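Long-range contact in FAA hydrolase family protein (Pseudomonas aeruginosa, PDB 6J5Y), which probably hydrolyses fumarylpyruvate at an active site that binds a divalent metal ion, seen here as manganese, as a member of the FAH superfamily: residues 77-89 and 159-173. Residues are numbered along the deposited sequence; the frame is centred on the assembly and turned at random.
Sequences GNYHYEIELVAAI and ISLQVDGEDRQRSDI. With MN (manganese (II) ion), chain C; PYR (pyruvic acid), chain B.
Ile159, which touches Ile83, lies on the first strand of a beta hairpin (strands 158-163 and 166-172) that packs against the side of strand 79-89 facing away from the manganese, joining two sheets of the FAH fold. The CG1 of Ile159 meets CG2 of Ile83 at 3.7 Å, the two side chains lying alongside each other and running opposite ways, while its CD1 reaches the backbone at Leu85 N. Next, Leu161 spreads both methyls against Tyr81: CD2 sits over one face of the ring in a CH-pi contact, 4.0 Å from the centroid, and CD1 approaches CD1 of Tyr81 at the rim. Val163, which starts the type I' turn, touches the same ring obliquely through CG2. On the return strand a classic beta bulge sets Arg168 and Gln169 both opposite Leu161, whose O accepts from both backbone N atoms. Arg168 folds back so that the Tyr81 hydroxyl lies over one face of its guanidinium, with the ring and guanidinium planes 82° apart; that hydroxyl is hydrogen-bonded to Gly206 O instead. Glu82 and Glu84 point away from the hairpin and bind the manganese with Asp113, pyruvate and water; Glu82 OE2 also pairs with Arg117 in a salt bridge, and Glu84 OE1 accepts from Gly202 N. Between them, at the start of strand 83-89, Gln169 OE1 accepts from Ile83 N on an in-plane lone pair, 3.0 Å and nearly straight at 170°. Last, Ile173 CD1 meets Leu85 CD2 at 4.0 Å.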
ATOM      1  N   GLY A  77      17.194  -6.018 -10.671  1.00 24.03           N
ATOM      2  CA  GLY A  77      18.368  -5.724  -9.845  1.00 26.09           C
ATOM      3  C   GLY A  77      18.070  -4.652  -8.812  1.00 25.34           C
ATOM      4  O   GLY A  77      18.958  -4.382  -8.042  1.00 28.52           O
ATOM      5  N   ASN A  78      16.867  -4.060  -8.778  1.00 25.65           N
ATOM      6  CA  ASN A  78      16.607  -2.804  -8.023  1.00 24.10           C
ATOM      7  C   ASN A  78      15.236  -2.904  -7.378  1.00 24.21           C
ATOM      8  O   ASN A  78      14.266  -2.368  -7.966  1.00 25.57           O
ATOM      9  CB  ASN A  78      16.691  -1.577  -8.931  1.00 26.02           C
ATOM     10  CG  ASN A  78      16.753  -0.263  -8.193  1.00 26.36           C
ATOM     11  OD1 ASN A  78      16.801  -0.229  -6.972  1.00 28.16           O
ATOM     12  ND2 ASN A  78      16.764   0.833  -8.937  1.00 24.98           N
ATOM     13  N   TYR A  79      15.181  -3.579  -6.235  1.00 22.69           N
ATOM     14  CA  TYR A  79      13.933  -4.004  -5.560  1.00 22.54           C
ATOM     15  C   TYR A  79      13.721  -3.045  -4.390  1.00 20.35           C
ATOM     16  O   TYR A  79      14.480  -3.151  -3.395  1.00 22.52           O
ATOM     17  CB  TYR A  79      14.038  -5.487  -5.206  1.00 21.43           C
ATOM     18  CG  TYR A  79      12.916  -6.093  -4.393  1.00 22.81           C
ATOM     19  CD1 TYR A  79      11.595  -5.996  -4.794  1.00 22.18           C
ATOM     20  CD2 TYR A  79      13.188  -6.839  -3.254  1.00 22.40           C
ATOM     21  CE1 TYR A  79      10.575  -6.571  -4.054  1.00 23.33           C
ATOM     22  CE2 TYR A  79      12.183  -7.448  -2.520  1.00 22.14           C
ATOM     23  CZ  TYR A  79      10.870  -7.326  -2.937  1.00 23.12           C
ATOM     24  OH  TYR A  79       9.863  -7.887  -2.205  1.00 23.60           O
ATOM     25  N   HIS A  80      12.691  -2.191  -4.488  1.00 19.40           N
ATOM     26  CA  HIS A  80      12.411  -1.083  -3.543  1.00 18.72           C
ATOM     27  C   HIS A  80      11.291  -1.412  -2.558  1.00 20.83           C
ATOM     28  O   HIS A  80      10.237  -1.959  -2.953  1.00 20.00           O
ATOM     29  CB  HIS A  80      12.099   0.221  -4.268  1.00 20.90           C
ATOM     30  CG  HIS A  80      13.323   0.918  -4.757  1.00 20.49           C
ATOM     31  ND1 HIS A  80      13.440   2.298  -4.734  1.00 22.77           N
ATOM     32  CD2 HIS A  80      14.487   0.440  -5.239  1.00 21.29           C
ATOM     33  CE1 HIS A  80      14.625   2.648  -5.226  1.00 21.09           C
ATOM     34  NE2 HIS A  80      15.292   1.526  -5.523  1.00 22.42           N
ATOM     35  N   TYR A  81      11.534  -1.053  -1.299  1.00 21.66           N
ATOM     36  CA  TYR A  81      10.500  -0.934  -0.246  1.00 22.54           C
ATOM     37  C   TYR A  81       9.808   0.414  -0.442  1.00 23.22           C
ATOM     38  O   TYR A  81      10.452   1.335  -0.998  1.00 20.87           O
ATOM     39  CB  TYR A  81      11.110  -1.010   1.153  1.00 23.57           C
ATOM     40  CG  TYR A  81      12.149   0.049   1.409  1.00 23.12           C
ATOM     41  CD1 TYR A  81      11.784   1.339   1.760  1.00 22.95           C
ATOM     42  CD2 TYR A  81      13.492  -0.220   1.232  1.00 22.17           C
ATOM     43  CE1 TYR A  81      12.731   2.331   1.944  1.00 23.61           C
ATOM     44  CE2 TYR A  81      14.453   0.754   1.459  1.00 23.79           C
ATOM     45  CZ  TYR A  81      14.074   2.034   1.814  1.00 22.83           C
ATOM     46  OH  TYR A  81      15.016   3.006   2.011  1.00 25.55           O
ATOM     47  N   GLU A  82       8.535   0.488  -0.046  1.00 20.38           N
ATOM     48  CA  GLU A  82       7.754   1.748   0.088  1.00 20.18           C
ATOM     49  C   GLU A  82       6.719   1.572   1.202  1.00 20.13           C
ATOM     50  O   GLU A  82       5.739   0.821   0.938  1.00 20.21           O
ATOM     51  CB  GLU A  82       6.977   2.042  -1.199  1.00 19.78           C
ATOM     52  CG  GLU A  82       7.807   2.278  -2.450  1.00 20.08           C
ATOM     53  CD  GLU A  82       7.004   2.792  -3.639  1.00 21.24           C
ATOM     54  OE1 GLU A  82       5.786   2.895  -3.522  1.00 22.54           O
ATOM     55  OE2 GLU A  82       7.594   3.049  -4.695  1.00 23.23           O
ATOM     56  N   ILE A  83       6.874   2.215   2.377  1.00 19.39           N
ATOM     57  CA  ILE A  83       5.873   2.087   3.483  1.00 19.60           C
ATOM     58  C   ILE A  83       4.655   2.947   3.128  1.00 21.28           C
ATOM     59  O   ILE A  83       4.848   4.042   2.551  1.00 21.02           O
ATOM     60  CB  ILE A  83       6.483   2.434   4.856  1.00 19.84           C
ATOM     61  CG1 ILE A  83       5.647   1.875   6.002  1.00 19.73           C
ATOM     62  CG2 ILE A  83       6.714   3.922   5.016  1.00 20.16           C
ATOM     63  CD1 ILE A  83       5.539   0.367   6.002  1.00 19.04           C
ATOM     64  N   GLU A  84       3.437   2.474   3.425  1.00 20.19           N
ATOM     65  CA  GLU A  84       2.199   3.195   3.024  1.00 20.85           C
ATOM     66  C   GLU A  84       1.083   2.907   4.037  1.00 20.22           C
ATOM     67  O   GLU A  84       0.984   1.739   4.504  1.00 17.43           O
ATOM     68  CB  GLU A  84       1.757   2.788   1.608  1.00 21.18           C
ATOM     69  CG  GLU A  84       2.859   2.808   0.568  1.00 20.91           C
ATOM     70  CD  GLU A  84       2.437   3.065  -0.876  1.00 22.52           C
ATOM     71  OE1 GLU A  84       1.203   3.225  -1.147  1.00 21.18           O
ATOM     72  OE2 GLU A  84       3.347   3.128  -1.730  1.00 20.41           O
ATOM     73  N   LEU A  85       0.294   3.937   4.352  1.00 20.30           N
ATOM     74  CA  LEU A  85      -1.042   3.775   4.977  1.00 20.99           C
ATOM     75  C   LEU A  85      -1.993   3.137   3.960  1.00 20.82           C
ATOM     76  O   LEU A  85      -2.124   3.661   2.832  1.00 16.79           O
ATOM     77  CB  LEU A  85      -1.577   5.120   5.468  1.00 22.07           C
ATOM     78  CG  LEU A  85      -3.008   5.115   6.010  1.00 23.31           C
ATOM     79  CD1 LEU A  85      -3.090   4.419   7.351  1.00 24.58           C
ATOM     80  CD2 LEU A  85      -3.537   6.532   6.114  1.00 23.64           C
ATOM     81  N   VAL A  86      -2.633   2.050   4.384  1.00 19.57           N
ATOM     82  CA  VAL A  86      -3.669   1.348   3.605  1.00 20.34           C
ATOM     83  C   VAL A  86      -4.991   1.631   4.280  1.00 20.09           C
ATOM     84  O   VAL A  86      -5.112   1.420   5.519  1.00 23.33           O
ATOM     85  CB  VAL A  86      -3.421  -0.166   3.457  1.00 20.80           C
ATOM     86  CG1 VAL A  86      -4.466  -0.790   2.547  1.00 21.32           C
ATOM     87  CG2 VAL A  86      -2.025  -0.479   2.938  1.00 22.95           C
ATOM     88  N   ALA A  87      -5.939   2.076   3.471  1.00 21.62           N
ATOM     89  CA  ALA A  87      -7.360   2.238   3.819  1.00 21.93           C
ATOM     90  C   ALA A  87      -8.144   1.088   3.186  1.00 22.83           C
ATOM     91  O   ALA A  87      -7.982   0.872   1.959  1.00 25.70           O
ATOM     92  CB  ALA A  87      -7.845   3.574   3.335  1.00 21.41           C
ATOM     93  N   ALA A  88      -8.997   0.424   3.972  1.00 21.90           N
ATOM     94  CA  ALA A  88      -9.886  -0.658   3.498  1.00 21.75           C
ATOM     95  C   ALA A  88     -11.316  -0.112   3.348  1.00 22.77           C
ATOM     96  O   ALA A  88     -11.828   0.513   4.313  1.00 20.89           O
ATOM     97  CB  ALA A  88      -9.838  -1.827   4.441  1.00 21.79           C
ATOM     98  N   ILE A  89     -11.927  -0.349   2.184  1.00 21.05           N
ATOM     99  CA  ILE A  89     -13.295   0.127   1.825  1.00 21.39           C
ATOM    100  C   ILE A  89     -14.326  -0.821   2.437  1.00 22.21           C
ATOM    101  O   ILE A  89     -14.244  -2.015   2.151  1.00 19.81           O
ATOM    102  CB  ILE A  89     -13.481   0.217   0.300  1.00 21.04           C
ATOM    103  CG1 ILE A  89     -12.477   1.174  -0.356  1.00 18.90           C
ATOM    104  CG2 ILE A  89     -14.936   0.585  -0.029  1.00 22.20           C
ATOM    105  CD1 ILE A  89     -12.433   2.558   0.243  1.00 21.06           C
ATOM    106  N   ILE A 159       4.534   7.790  10.260  1.00 22.52           N
ATOM    107  CA  ILE A 159       4.737   6.642   9.332  1.00 21.51           C
ATOM    108  C   ILE A 159       6.246   6.510   9.120  1.00 21.22           C
ATOM    109  O   ILE A 159       6.937   7.532   8.806  1.00 21.49           O
ATOM    110  CB  ILE A 159       3.959   6.838   8.022  1.00 21.22           C
ATOM    111  CG1 ILE A 159       4.169   5.681   7.033  1.00 20.84           C
ATOM    112  CG2 ILE A 159       4.271   8.198   7.399  1.00 22.34           C
ATOM    113  CD1 ILE A 159       3.118   5.601   5.949  1.00 19.10           C
ATOM    114  N   SER A 160       6.761   5.308   9.314  1.00 21.05           N
ATOM    115  CA  SER A 160       8.217   5.059   9.392  1.00 21.82           C
ATOM    116  C   SER A 160       8.550   3.680   8.817  1.00 24.34           C
ATOM    117  O   SER A 160       7.716   2.732   8.946  1.00 23.12           O
ATOM    118  CB  SER A 160       8.673   5.187  10.808  1.00 22.72           C
ATOM    119  OG  SER A 160       8.215   4.062  11.548  1.00 25.26           O
ATOM    120  N   LEU A 161       9.731   3.577   8.219  1.00 23.21           N
ATOM    121  CA  LEU A 161      10.283   2.307   7.702  1.00 25.43           C
ATOM    122  C   LEU A 161      11.748   2.259   8.092  1.00 26.61           C
ATOM    123  O   LEU A 161      12.494   3.225   7.763  1.00 26.09           O
ATOM    124  CB  LEU A 161      10.146   2.221   6.184  1.00 26.18           C
ATOM    125  CG  LEU A 161      10.492   0.854   5.595  1.00 27.85           C
ATOM    126  CD1 LEU A 161       9.762   0.649   4.289  1.00 33.90           C
ATOM    127  CD2 LEU A 161      11.980   0.688   5.374  1.00 26.67           C
ATOM    128  N   GLN A 162      12.145   1.187   8.764  1.00 24.66           N
ATOM    129  CA  GLN A 162      13.572   0.978   9.063  1.00 27.59           C
ATOM    130  C   GLN A 162      14.021  -0.288   8.347  1.00 27.51           C
ATOM    131  O   GLN A 162      13.192  -1.214   8.129  1.00 23.20           O
ATOM    132  CB  GLN A 162      13.825   1.022  10.568  1.00 33.49           C
ATOM    133  CG  GLN A 162      13.076  -0.028  11.364  1.00 38.91           C
ATOM    134  CD  GLN A 162      13.667  -0.171  12.742  1.00 41.23           C
ATOM    135  OE1 GLN A 162      14.270  -1.192  13.070  1.00 39.43           O
ATOM    136  NE2 GLN A 162      13.526   0.881  13.535  1.00 42.77           N
ATOM    137  N   VAL A 163      15.276  -0.277   7.897  1.00 26.42           N
ATOM    138  CA  VAL A 163      15.925  -1.476   7.323  1.00 27.01           C
ATOM    139  C   VAL A 163      17.139  -1.768   8.195  1.00 29.31           C
ATOM    140  O   VAL A 163      18.016  -0.870   8.307  1.00 26.73           O
ATOM    141  CB  VAL A 163      16.303  -1.287   5.842  1.00 29.96           C
ATOM    142  CG1 VAL A 163      17.094  -2.473   5.328  1.00 28.70           C
ATOM    143  CG2 VAL A 163      15.065  -1.034   4.977  1.00 29.65           C
ATOM    144  N   ASP A 164      17.180  -2.970   8.769  1.00 28.30           N
ATOM    145  CA  ASP A 164      18.316  -3.460   9.590  1.00 30.65           C
ATOM    146  C   ASP A 164      18.619  -2.424  10.671  1.00 31.12           C
ATOM    147  O   ASP A 164      19.804  -2.123  10.863  1.00 34.50           O
ATOM    148  CB  ASP A 164      19.530  -3.727   8.703  1.00 33.40           C
ATOM    149  CG  ASP A 164      19.350  -4.915   7.770  1.00 35.71           C
ATOM    150  OD1 ASP A 164      18.536  -5.807   8.096  1.00 35.98           O
ATOM    151  OD2 ASP A 164      20.037  -4.952   6.742  1.00 37.22           O
ATOM    152  N   GLY A 165      17.576  -1.862  11.295  1.00 31.99           N
ATOM    153  CA  GLY A 165      17.676  -0.974  12.474  1.00 31.86           C
ATOM    154  C   GLY A 165      17.877   0.491  12.106  1.00 35.68           C
ATOM    155  O   GLY A 165      17.900   1.328  13.048  1.00 41.45           O
ATOM    156  N   GLU A 166      18.014   0.797  10.806  1.00 33.78           N
ATOM    157  CA  GLU A 166      18.350   2.146  10.264  1.00 35.45           C
ATOM    158  C   GLU A 166      17.063   2.772   9.724  1.00 35.49           C
ATOM    159  O   GLU A 166      16.426   2.144   8.868  1.00 34.86           O
ATOM    160  CB  GLU A 166      19.375   2.073   9.125  1.00 36.80           C
ATOM    161  CG  GLU A 166      20.722   1.480   9.510  1.00 42.86           C
ATOM    162  CD  GLU A 166      21.769   2.427  10.088  1.00 50.55           C
ATOM    163  OE1 GLU A 166      21.705   3.648   9.787  1.00 53.02           O
ATOM    164  OE2 GLU A 166      22.671   1.939  10.832  1.00 54.87           O
ATOM    165  N   ASP A 167      16.685   3.949  10.204  1.00 31.55           N
ATOM    166  CA  ASP A 167      15.502   4.664   9.668  1.00 36.70           C
ATOM    167  C   ASP A 167      15.794   4.990   8.207  1.00 33.13           C
ATOM    168  O   ASP A 167      16.935   5.373   7.892  1.00 31.29           O
ATOM    169  CB  ASP A 167      15.142   5.900  10.497  1.00 38.28           C
ATOM    170  CG  ASP A 167      14.573   5.509  11.844  1.00 48.88           C
ATOM    171  OD1 ASP A 167      13.762   4.551  11.878  1.00 50.90           O
ATOM    172  OD2 ASP A 167      14.957   6.147  12.853  1.00 57.57           O
ATOM    173  N   ARG A 168      14.808   4.761   7.351  1.00 28.58           N
ATOM    174  CA  ARG A 168      14.891   5.024   5.897  1.00 29.42           C
ATOM    175  C   ARG A 168      13.753   5.981   5.533  1.00 30.62           C
ATOM    176  O   ARG A 168      14.008   6.943   4.798  1.00 28.08           O
ATOM    177  CB  ARG A 168      14.905   3.683   5.162  1.00 30.17           C
ATOM    178  CG  ARG A 168      15.971   2.714   5.661  1.00 29.93           C
ATOM    179  CD  ARG A 168      17.419   3.142   5.448  1.00 29.77           C
ATOM    180  NE  ARG A 168      17.668   3.310   4.031  1.00 35.19           N
ATOM    181  CZ  ARG A 168      18.045   2.340   3.202  1.00 36.53           C
ATOM    182  NH1 ARG A 168      18.206   2.605   1.919  1.00 39.84           N
ATOM    183  NH2 ARG A 168      18.341   1.133   3.650  1.00 35.27           N
ATOM    184  N   GLN A 169      12.556   5.765   6.083  1.00 29.13           N
ATOM    185  CA  GLN A 169      11.394   6.668   5.882  1.00 30.01           C
ATOM    186  C   GLN A 169      10.802   7.052   7.234  1.00 28.35           C
ATOM    187  O   GLN A 169      10.617   6.176   8.089  1.00 24.71           O
ATOM    188  CB  GLN A 169      10.328   6.012   5.004  1.00 27.53           C
ATOM    189  CG  GLN A 169      10.891   5.467   3.710  1.00 26.61           C
ATOM    190  CD  GLN A 169       9.796   4.897   2.847  1.00 27.22           C
ATOM    191  OE1 GLN A 169       9.373   3.751   3.041  1.00 25.00           O
ATOM    192  NE2 GLN A 169       9.315   5.704   1.912  1.00 24.25           N
ATOM    193  N   ARG A 170      10.548   8.343   7.400  1.00 30.30           N
ATOM    194  CA  ARG A 170       9.884   8.932   8.583  1.00 29.62           C
ATOM    195  C   ARG A 170       9.157  10.193   8.125  1.00 29.98           C
ATOM    196  O   ARG A 170       9.819  11.170   7.728  1.00 31.37           O
ATOM    197  CB  ARG A 170      10.876   9.252   9.701  1.00 33.27           C
ATOM    198  CG  ARG A 170      10.204   9.830  10.941  1.00 35.75           C
ATOM    199  CD  ARG A 170      11.007   9.593  12.205  1.00 40.24           C
ATOM    200  NE  ARG A 170      11.364   8.183  12.369  1.00 47.03           N
ATOM    201  CZ  ARG A 170      10.626   7.245  12.983  1.00 45.00           C
ATOM    202  NH1 ARG A 170       9.460   7.534  13.540  1.00 45.70           N
ATOM    203  NH2 ARG A 170      11.079   6.009  13.055  1.00 41.80           N
ATOM    204  N   SER A 171       7.836  10.138   8.129  1.00 27.32           N
ATOM    205  CA  SER A 171       6.956  11.270   7.775  1.00 28.43           C
ATOM    206  C   SER A 171       5.683  11.139   8.592  1.00 24.93           C
ATOM    207  O   SER A 171       5.698  10.387   9.591  1.00 25.65           O
ATOM    208  CB  SER A 171       6.698  11.298   6.290  1.00 29.99           C
ATOM    209  OG  SER A 171       5.802  12.349   5.955  1.00 30.42           O
ATOM    210  N   ASP A 172       4.618  11.795   8.143  1.00 27.21           N
ATOM    211  CA  ASP A 172       3.291  11.792   8.796  1.00 29.19           C
ATOM    212  C   ASP A 172       2.218  11.702   7.708  1.00 28.12           C
ATOM    213  O   ASP A 172       2.321  12.433   6.691  1.00 26.99           O
ATOM    214  CB  ASP A 172       3.092  13.030   9.673  1.00 29.74           C
ATOM    215  CG  ASP A 172       1.991  12.810  10.684  1.00 31.22           C
ATOM    216  OD1 ASP A 172       0.823  12.717  10.268  1.00 29.75           O
ATOM    217  OD2 ASP A 172       2.320  12.653  11.871  1.00 37.11           O
ATOM    218  N   ILE A 173       1.188  10.895   7.941  1.00 25.86           N
ATOM    219  CA  ILE A 173       0.075  10.733   6.960  1.00 27.10           C
ATOM    220  C   ILE A 173      -0.556  12.094   6.661  1.00 30.11           C
ATOM    221  O   ILE A 173      -1.238  12.187   5.644  1.00 32.00           O
ATOM    222  CB  ILE A 173      -0.966   9.708   7.425  1.00 26.89           C
ATOM    223  CG1 ILE A 173      -1.788  10.185   8.619  1.00 28.28           C
ATOM    224  CG2 ILE A 173      -0.301   8.367   7.694  1.00 24.04           C
ATOM    225  CD1 ILE A 173      -2.850   9.191   9.039  1.00 30.43           C
TER
HETATM  226 MN    MN C 302       3.657   3.281  -3.659  1.00 24.79          MN
HETATM  227  C   PYR B 301       4.359   5.938  -4.751  1.00 21.96           C
HETATM  228  O   PYR B 301       3.963   5.397  -3.698  1.00 21.90           O
HETATM  229  OXT PYR B 301       4.655   7.155  -4.803  1.00 23.13           O
HETATM  230  CA  PYR B 301       4.393   5.182  -5.819  1.00 21.70           C
HETATM  231  O3  PYR B 301       3.986   4.018  -5.711  1.00 20.75           O
HETATM  232  CB  PYR B 301       4.857   5.620  -7.177  1.00 20.09           C
HETATM  233  O   HOH W   1       1.520   3.509  -3.917  1.00 17.92           O